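Local coordinates for transcriptional repressor of the blcABC operon (Agrobacterium tumefaciens, PDB 3MQ0), which probably binds DNA as an IclR-type transcription factor, repressing the blcABC operon, with its activity regulated through oligomerization, at residues T122-C136 / F147-G161. Residues are numbered along the deposited sequence; the frame is centred on the assembly and turned at random.
Sequences TLTVREGGEVVYIGC and FRIGMRLPAPFTATG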
ATOM      1  N   THR B 122       2.407  -0.679  28.435  1.00 12.56           N
ATOM      2  CA  THR B 122       3.325   0.186  27.699  1.00 13.35           C
ATOM      3  C   THR B 122       3.315  -0.170  26.228  1.00 12.22           C
ATOM      4  O   THR B 122       2.970  -1.285  25.850  1.00 12.42           O
ATOM      5  CB  THR B 122       4.771   0.048  28.220  1.00 18.49           C
ATOM      6  OG1 THR B 122       5.136  -1.338  28.204  1.00 18.07           O
ATOM      7  CG2 THR B 122       4.867   0.546  29.641  1.00 19.62           C
ATOM      8  N   LEU B 123       3.690   0.800  25.406  1.00 11.87           N
ATOM      9  CA  LEU B 123       3.793   0.626  23.963  1.00 10.94           C
ATOM     10  C   LEU B 123       5.161   1.158  23.579  1.00 12.25           C
ATOM     11  O   LEU B 123       5.508   2.288  23.936  1.00 12.02           O
ATOM     12  CB  LEU B 123       2.733   1.466  23.263  1.00 10.64           C
ATOM     13  CG  LEU B 123       2.714   1.472  21.727  1.00 12.38           C
ATOM     14  CD1 LEU B 123       2.259   0.111  21.239  1.00 16.52           C
ATOM     15  CD2 LEU B 123       1.792   2.597  21.199  1.00 12.28           C
ATOM     16  N   THR B 124       5.930   0.357  22.847  1.00 10.51           N
ATOM     17  CA  THR B 124       7.293   0.733  22.507  1.00 10.89           C
ATOM     18  C   THR B 124       7.607   0.485  21.050  1.00 14.02           C
ATOM     19  O   THR B 124       6.913  -0.274  20.374  1.00 15.65           O
ATOM     20  CB  THR B 124       8.311  -0.085  23.304  1.00 15.03           C
ATOM     21  OG1 THR B 124       8.263  -1.446  22.855  1.00 15.89           O
ATOM     22  CG2 THR B 124       8.024  -0.011  24.794  1.00 14.98           C
ATOM     23  N   VAL B 125       8.670   1.121  20.574  1.00 12.94           N
ATOM     24  CA  VAL B 125       9.247   0.777  19.275  1.00 12.25           C
ATOM     25  C   VAL B 125      10.699   0.460  19.497  1.00 15.15           C
ATOM     26  O   VAL B 125      11.270   0.940  20.464  1.00 17.03           O
ATOM     27  CB  VAL B 125       9.140   1.935  18.271  1.00 18.28           C
ATOM     28  CG1 VAL B 125       7.668   2.260  17.993  1.00 21.14           C
ATOM     29  CG2 VAL B 125       9.851   3.170  18.803  1.00 19.84           C
ATOM     30  N   ARG B 126      11.292  -0.362  18.625  1.00 17.09           N
ATOM     31  CA  ARG B 126      12.727  -0.658  18.716  1.00 19.99           C
ATOM     32  C   ARG B 126      13.547   0.280  17.838  1.00 21.34           C
ATOM     33  O   ARG B 126      13.228   0.488  16.668  1.00 23.07           O
ATOM     34  CB  ARG B 126      13.028  -2.113  18.309  1.00 21.07           C
ATOM     35  CG  ARG B 126      14.472  -2.521  18.570  1.00 24.52           C
ATOM     36  CD  ARG B 126      14.768  -3.978  18.146  1.00 21.17           C
ATOM     37  NE  ARG B 126      14.531  -4.194  16.718  1.00 20.60           N
ATOM     38  CZ  ARG B 126      15.414  -3.922  15.769  1.00 24.65           C
ATOM     39  NH1 ARG B 126      16.602  -3.412  16.076  1.00 22.27           N
ATOM     40  NH2 ARG B 126      15.105  -4.150  14.505  1.00 31.50           N
ATOM     41  N   GLU B 127      14.597   0.862  18.412  1.00 14.96           N
ATOM     42  CA  GLU B 127      15.596   1.564  17.617  1.00 16.78           C
ATOM     43  C   GLU B 127      16.960   0.984  17.944  1.00 21.13           C
ATOM     44  O   GLU B 127      17.512   1.230  19.021  1.00 24.08           O
ATOM     45  CB  GLU B 127      15.549   3.067  17.883  1.00 24.69           C
ATOM     46  CG  GLU B 127      14.194   3.664  17.488  1.00 28.54           C
ATOM     47  CD  GLU B 127      14.138   5.174  17.571  1.00 38.07           C
ATOM     48  OE1 GLU B 127      15.191   5.808  17.812  1.00 32.26           O
ATOM     49  OE2 GLU B 127      13.025   5.722  17.387  1.00 36.97           O
ATOM     50  N   GLY B 128      17.494   0.188  17.024  1.00 28.10           N
ATOM     51  CA  GLY B 128      18.761  -0.477  17.257  1.00 27.95           C
ATOM     52  C   GLY B 128      18.638  -1.444  18.418  1.00 22.49           C
ATOM     53  O   GLY B 128      17.759  -2.297  18.422  1.00 21.09           O
ATOM     54  N   GLY B 129      19.508  -1.299  19.416  1.00 23.21           N
ATOM     55  CA  GLY B 129      19.492  -2.193  20.559  1.00 22.14           C
ATOM     56  C   GLY B 129      18.658  -1.711  21.733  1.00 22.52           C
ATOM     57  O   GLY B 129      18.743  -2.290  22.823  1.00 19.60           O
ATOM     58  N   GLU B 130      17.864  -0.657  21.524  1.00 15.19           N
ATOM     59  CA  GLU B 130      17.016  -0.082  22.583  1.00 15.72           C
ATOM     60  C   GLU B 130      15.535  -0.140  22.226  1.00 17.70           C
ATOM     61  O   GLU B 130      15.189  -0.207  21.040  1.00 22.88           O
ATOM     62  CB  GLU B 130      17.414   1.385  22.833  1.00 19.52           C
ATOM     63  CG  GLU B 130      18.899   1.578  23.107  1.00 30.54           C
ATOM     64  CD  GLU B 130      19.272   3.029  23.408  1.00 33.02           C
ATOM     65  OE1 GLU B 130      19.316   3.854  22.466  1.00 31.72           O
ATOM     66  OE2 GLU B 130      19.526   3.338  24.593  1.00 36.71           O
ATOM     67  N   VAL B 131      14.657  -0.114  23.236  1.00 13.76           N
ATOM     68  CA  VAL B 131      13.252   0.175  22.981  1.00 17.41           C
ATOM     69  C   VAL B 131      12.979   1.599  23.462  1.00 17.66           C
ATOM     70  O   VAL B 131      13.628   2.065  24.386  1.00 16.23           O
ATOM     71  CB  VAL B 131      12.293  -0.807  23.668  1.00 12.50           C
ATOM     72  CG1 VAL B 131      12.484  -2.229  23.103  1.00 18.31           C
ATOM     73  CG2 VAL B 131      12.483  -0.810  25.173  1.00 15.99           C
ATOM     74  N   VAL B 132      12.045   2.280  22.806  1.00 12.67           N
ATOM     75  CA  VAL B 132      11.661   3.645  23.160  1.00 15.07           C
ATOM     76  C   VAL B 132      10.180   3.642  23.495  1.00 16.74           C
ATOM     77  O   VAL B 132       9.375   3.099  22.727  1.00 15.59           O
ATOM     78  CB  VAL B 132      11.916   4.607  21.983  1.00 15.24           C
ATOM     79  CG1 VAL B 132      11.470   6.024  22.343  1.00 19.61           C
ATOM     80  CG2 VAL B 132      13.392   4.575  21.588  1.00 21.94           C
ATOM     81  N   TYR B 133       9.827   4.186  24.655  1.00 13.14           N
ATOM     82  CA  TYR B 133       8.441   4.197  25.126  1.00 18.18           C
ATOM     83  C   TYR B 133       7.649   5.287  24.431  1.00 18.71           C
ATOM     84  O   TYR B 133       7.987   6.458  24.535  1.00 20.71           O
ATOM     85  CB  TYR B 133       8.381   4.302  26.675  1.00 15.85           C
ATOM     86  CG  TYR B 133       8.897   3.020  27.237  1.00 14.27           C
ATOM     87  CD1 TYR B 133      10.257   2.813  27.371  1.00 21.19           C
ATOM     88  CD2 TYR B 133       8.039   1.955  27.489  1.00 11.93           C
ATOM     89  CE1 TYR B 133      10.757   1.590  27.788  1.00 24.61           C
ATOM     90  CE2 TYR B 133       8.527   0.730  27.909  1.00 14.97           C
ATOM     91  CZ  TYR B 133       9.888   0.561  28.062  1.00 18.77           C
ATOM     92  OH  TYR B 133      10.389  -0.647  28.480  1.00 19.40           O
ATOM     93  N   ILE B 134       6.620   4.899  23.686  1.00 13.34           N
ATOM     94  CA  ILE B 134       5.805   5.889  22.991  1.00 12.63           C
ATOM     95  C   ILE B 134       4.390   6.000  23.534  1.00 15.34           C
ATOM     96  O   ILE B 134       3.659   6.935  23.192  1.00 16.31           O
ATOM     97  CB  ILE B 134       5.762   5.649  21.475  1.00 13.85           C
ATOM     98  CG1 ILE B 134       5.167   4.276  21.146  1.00 15.09           C
ATOM     99  CG2 ILE B 134       7.167   5.758  20.890  1.00 17.17           C
ATOM    100  CD1 ILE B 134       4.823   4.098  19.661  1.00 23.12           C
ATOM    101  N   GLY B 135       3.995   5.044  24.361  1.00 15.03           N
ATOM    102  CA  GLY B 135       2.692   5.092  25.011  1.00 16.70           C
ATOM    103  C   GLY B 135       2.734   4.390  26.350  1.00 15.22           C
ATOM    104  O   GLY B 135       3.534   3.478  26.549  1.00 15.06           O
ATOM    105  N   CYS B 136       1.900   4.839  27.285  1.00 14.45           N
ATOM    106  CA  CYS B 136       1.864   4.218  28.602  1.00 19.24           C
ATOM    107  C   CYS B 136       0.530   4.478  29.277  1.00 31.44           C
ATOM    108  O   CYS B 136       0.128   5.634  29.432  1.00 30.73           O
ATOM    109  CB  CYS B 136       3.003   4.739  29.486  1.00 30.59           C
ATOM    110  SG  CYS B 136       3.054   3.993  31.162  1.00 33.99           S
ATOM    111  N   PHE B 147       7.655   4.037  33.708  1.00 30.36           N
ATOM    112  CA  PHE B 147       7.829   4.249  32.339  1.00 24.78           C
ATOM    113  C   PHE B 147       7.394   5.680  32.088  1.00 29.78           C
ATOM    114  O   PHE B 147       6.438   6.132  32.649  1.00 32.34           O
ATOM    115  CB  PHE B 147       6.984   3.234  31.614  1.00 22.21           C
ATOM    116  CG  PHE B 147       7.307   1.845  31.982  1.00 21.63           C
ATOM    117  CD1 PHE B 147       8.428   1.235  31.504  1.00 15.13           C
ATOM    118  CD2 PHE B 147       6.514   1.149  32.837  1.00 25.69           C
ATOM    119  CE1 PHE B 147       8.725  -0.023  31.838  1.00 24.82           C
ATOM    120  CE2 PHE B 147       6.814  -0.112  33.178  1.00 23.05           C
ATOM    121  CZ  PHE B 147       7.919  -0.713  32.669  1.00 21.32           C
ATOM    122  N   ARG B 148       8.147   6.358  31.255  1.00 21.93           N
ATOM    123  CA  ARG B 148       7.894   7.736  30.840  1.00 21.40           C
ATOM    124  C   ARG B 148       8.010   7.799  29.328  1.00 25.52           C
ATOM    125  O   ARG B 148       8.896   7.168  28.762  1.00 19.53           O
ATOM    126  CB  ARG B 148       8.967   8.657  31.397  1.00 22.11           C
ATOM    127  CG  ARG B 148       9.093   8.703  32.895  1.00 32.87           C
ATOM    128  CD  ARG B 148      10.169   9.719  33.240  1.00 31.75           C
ATOM    129  NE  ARG B 148      11.281   9.646  32.288  1.00 37.18           N
ATOM    130  CZ  ARG B 148      12.324   8.848  32.452  1.00 29.13           C
ATOM    131  NH1 ARG B 148      12.374   8.089  33.531  1.00 44.53           N
ATOM    132  NH2 ARG B 148      13.313   8.801  31.559  1.00 21.96           N
ATOM    133  N   ILE B 149       7.156   8.585  28.675  1.00 18.26           N
ATOM    134  CA  ILE B 149       7.218   8.694  27.215  1.00 19.66           C
ATOM    135  C   ILE B 149       8.599   9.229  26.816  1.00 20.86           C
ATOM    136  O   ILE B 149       9.122  10.151  27.452  1.00 22.71           O
ATOM    137  CB  ILE B 149       6.092   9.609  26.651  1.00 14.99           C
ATOM    138  CG1 ILE B 149       4.722   9.177  27.186  1.00 21.76           C
ATOM    139  CG2 ILE B 149       6.130   9.644  25.110  1.00 17.67           C
ATOM    140  CD1 ILE B 149       4.289   7.780  26.757  1.00 26.18           C
ATOM    141  N   GLY B 150       9.208   8.627  25.795  1.00 20.18           N
ATOM    142  CA  GLY B 150      10.525   9.048  25.334  1.00 17.73           C
ATOM    143  C   GLY B 150      11.704   8.342  25.996  1.00 19.12           C
ATOM    144  O   GLY B 150      12.839   8.420  25.530  1.00 30.35           O
ATOM    145  N   MET B 151      11.435   7.672  27.105  1.00 23.27           N
ATOM    146  CA  MET B 151      12.440   6.908  27.842  1.00 19.67           C
ATOM    147  C   MET B 151      12.987   5.748  26.999  1.00 18.31           C
ATOM    148  O   MET B 151      12.285   5.242  26.129  1.00 19.47           O
ATOM    149  CB  MET B 151      11.790   6.392  29.124  1.00 29.46           C
ATOM    150  CG  MET B 151      12.428   5.203  29.768  1.00 38.48           C
ATOM    151  SD  MET B 151      11.559   4.911  31.312  1.00 37.02           S
ATOM    152  CE  MET B 151      11.614   3.130  31.387  1.00 46.18           C
ATOM    153  N   ARG B 152      14.258   5.383  27.225  1.00 17.70           N
ATOM    154  CA  ARG B 152      14.907   4.253  26.533  1.00 20.61           C
ATOM    155  C   ARG B 152      15.397   3.193  27.499  1.00 20.35           C
ATOM    156  O   ARG B 152      15.893   3.514  28.574  1.00 22.24           O
ATOM    157  CB  ARG B 152      16.121   4.731  25.730  1.00 19.06           C
ATOM    158  CG  ARG B 152      15.800   5.851  24.770  1.00 28.56           C
ATOM    159  CD  ARG B 152      16.964   6.271  23.887  1.00 30.67           C
ATOM    160  NE  ARG B 152      16.427   7.135  22.840  1.00 33.15           N
ATOM    161  CZ  ARG B 152      16.372   6.825  21.553  1.00 28.68           C
ATOM    162  NH1 ARG B 152      16.877   5.682  21.113  1.00 28.39           N
ATOM    163  NH2 ARG B 152      15.840   7.684  20.695  1.00 36.37           N
ATOM    164  N   LEU B 153      15.280   1.930  27.096  1.00 17.66           N
ATOM    165  CA  LEU B 153      15.843   0.807  27.841  1.00 20.00           C
ATOM    166  C   LEU B 153      16.478  -0.190  26.864  1.00 18.96           C
ATOM    167  O   LEU B 153      16.112  -0.220  25.692  1.00 18.23           O
ATOM    168  CB  LEU B 153      14.751   0.102  28.650  1.00 18.21           C
ATOM    169  CG  LEU B 153      14.301   0.851  29.907  1.00 16.30           C
ATOM    170  CD1 LEU B 153      13.177   0.077  30.604  1.00 19.45           C
ATOM    171  CD2 LEU B 153      15.466   1.044  30.840  1.00 18.60           C
ATOM    172  N   PRO B 154      17.421  -1.023  27.342  1.00 20.01           N
ATOM    173  CA  PRO B 154      18.010  -2.061  26.478  1.00 18.62           C
ATOM    174  C   PRO B 154      16.977  -3.075  26.023  1.00 19.40           C
ATOM    175  O   PRO B 154      16.296  -3.686  26.849  1.00 21.08           O
ATOM    176  CB  PRO B 154      19.039  -2.744  27.388  1.00 23.26           C
ATOM    177  CG  PRO B 154      19.339  -1.734  28.464  1.00 23.33           C
ATOM    178  CD  PRO B 154      18.050  -0.983  28.674  1.00 23.46           C
ATOM    179  N   ALA B 155      16.866  -3.253  24.715  1.00 15.80           N
ATOM    180  CA  ALA B 155      15.920  -4.206  24.146  1.00 17.24           C
ATOM    181  C   ALA B 155      16.054  -5.630  24.698  1.00 21.01           C
ATOM    182  O   ALA B 155      15.053  -6.325  24.851  1.00 18.01           O
ATOM    183  CB  ALA B 155      16.034  -4.221  22.629  1.00 22.32           C
ATOM    184  N   PRO B 156      17.287  -6.086  24.986  1.00 14.87           N
ATOM    185  CA  PRO B 156      17.366  -7.493  25.416  1.00 12.48           C
ATOM    186  C   PRO B 156      16.720  -7.764  26.770  1.00 18.25           C
ATOM    187  O   PRO B 156      16.399  -8.919  27.038  1.00 19.84           O
ATOM    188  CB  PRO B 156      18.875  -7.746  25.515  1.00 15.84           C
ATOM    189  CG  PRO B 156      19.458  -6.811  24.517  1.00 17.93           C
ATOM    190  CD  PRO B 156      18.619  -5.552  24.635  1.00 14.82           C
ATOM    191  N   PHE B 157      16.548  -6.735  27.596  1.00 13.60           N
ATOM    192  CA  PHE B 157      16.031  -6.922  28.950  1.00 20.31           C
ATOM    193  C   PHE B 157      14.499  -6.747  29.095  1.00 25.30           C
ATOM    194  O   PHE B 157      13.903  -7.261  30.041  1.00 25.82           O
ATOM    195  CB  PHE B 157      16.739  -5.963  29.927  1.00 11.90           C
ATOM    196  CG  PHE B 157      18.260  -6.063  29.932  1.00 16.44           C
ATOM    197  CD1 PHE B 157      18.910  -7.230  29.575  1.00 16.69           C
ATOM    198  CD2 PHE B 157      19.027  -4.974  30.326  1.00 17.36           C
ATOM    199  CE1 PHE B 157      20.297  -7.309  29.592  1.00 22.01           C
ATOM    200  CE2 PHE B 157      20.424  -5.040  30.338  1.00 18.97           C
ATOM    201  CZ  PHE B 157      21.051  -6.225  29.972  1.00 18.67           C
ATOM    202  N   THR B 158      13.860  -6.020  28.187  1.00 15.91           N
ATOM    203  CA  THR B 158      12.434  -5.710  28.359  1.00 13.86           C
ATOM    204  C   THR B 158      11.547  -6.743  27.665  1.00  8.86           C
ATOM    205  O   THR B 158      11.999  -7.436  26.756  1.00 12.13           O
ATOM    206  CB  THR B 158      12.086  -4.313  27.772  1.00 19.67           C
ATOM    207  OG1 THR B 158      12.363  -4.309  26.370  1.00 23.24           O
ATOM    208  CG2 THR B 158      12.920  -3.208  28.414  1.00 19.01           C
ATOM    209  N   ALA B 159      10.276  -6.838  28.063  1.00 10.22           N
ATOM    210  CA  ALA B 159       9.382  -7.790  27.404  1.00 10.95           C
ATOM    211  C   ALA B 159       9.124  -7.370  25.956  1.00 12.00           C
ATOM    212  O   ALA B 159       9.183  -8.200  25.060  1.00 10.60           O
ATOM    213  CB  ALA B 159       8.052  -7.925  28.168  1.00 13.75           C
ATOM    214  N   THR B 160       8.849  -6.085  25.714  1.00 10.48           N
ATOM    215  CA  THR B 160       8.668  -5.653  24.321  1.00  9.38           C
ATOM    216  C   THR B 160       9.936  -5.828  23.510  1.00 12.99           C
ATOM    217  O   THR B 160       9.861  -6.159  22.328  1.00 15.20           O
ATOM    218  CB  THR B 160       8.236  -4.176  24.165  1.00 11.62           C
ATOM    219  OG1 THR B 160       9.202  -3.320  24.775  1.00 12.81           O
ATOM    220  CG2 THR B 160       6.860  -3.926  24.793  1.00 11.95           C
ATOM    221  N   GLY B 161      11.083  -5.583  24.150  1.00 10.10           N
ATOM    222  CA  GLY B 161      12.382  -5.733  23.509  1.00 10.03           C
ATOM    223  C   GLY B 161      12.616  -7.165  23.042  1.00 14.81           C
ATOM    224  O   GLY B 161      13.007  -7.392  21.908  1.00 13.72           O
TER
HETATM  225  O   HOH W   1       8.822  -3.284  27.893  1.00 23.35           O
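Tyr133 lays its ring obliquely against that of Phe147, Tyr133 CE2 lying 3.6 Å from Phe147 CD1 with the two planes inclined at 36°. Thr122 CG2 rides over a face of the Phe147 ring in a CH-pi contact, while Met151 lies alongside Tyr133, its CE near Tyr133 CE1 and its sulfur placed obliquely to the ring. The phenol OH meets Leu153 CD1 and Thr158 CG2, and a water links it to Thr160 OG1. Thr160 OG1 and Thr124 OG1 meet tip to tip, 2.8 Å apart. On the face carrying Leu153, Val131 holds CG1 anti to its carbonyl carbon (chi1 -64°), which directs it at Gly161 CA (3.5 Å); Thr158, at the N-cap, accepts from Gly161 N through OG1. On the face bearing Val132, the extended Arg152 runs beside that valine, whose CG2 sits over the centre of the guanidinium. Glu130 OE1 reaches the guanidinium edge in a salt bridge whose hydrogen bond to Arg152 NH1 is weak (3.3 Å), and Glu127 adds a longer one to NH2. Paired Val131–Leu153 backbone bonds, Tyr133 N to Met151 O, and a nearly straight Gly150 N to Tyr133 O bond (2.8 Å, 177°) fix the register. Thus hairpin 120-137 gains the antiparallel edge strand 152-154, as helix 159-165 packs against the sheet of the GAF-like IclR C-terminal domain.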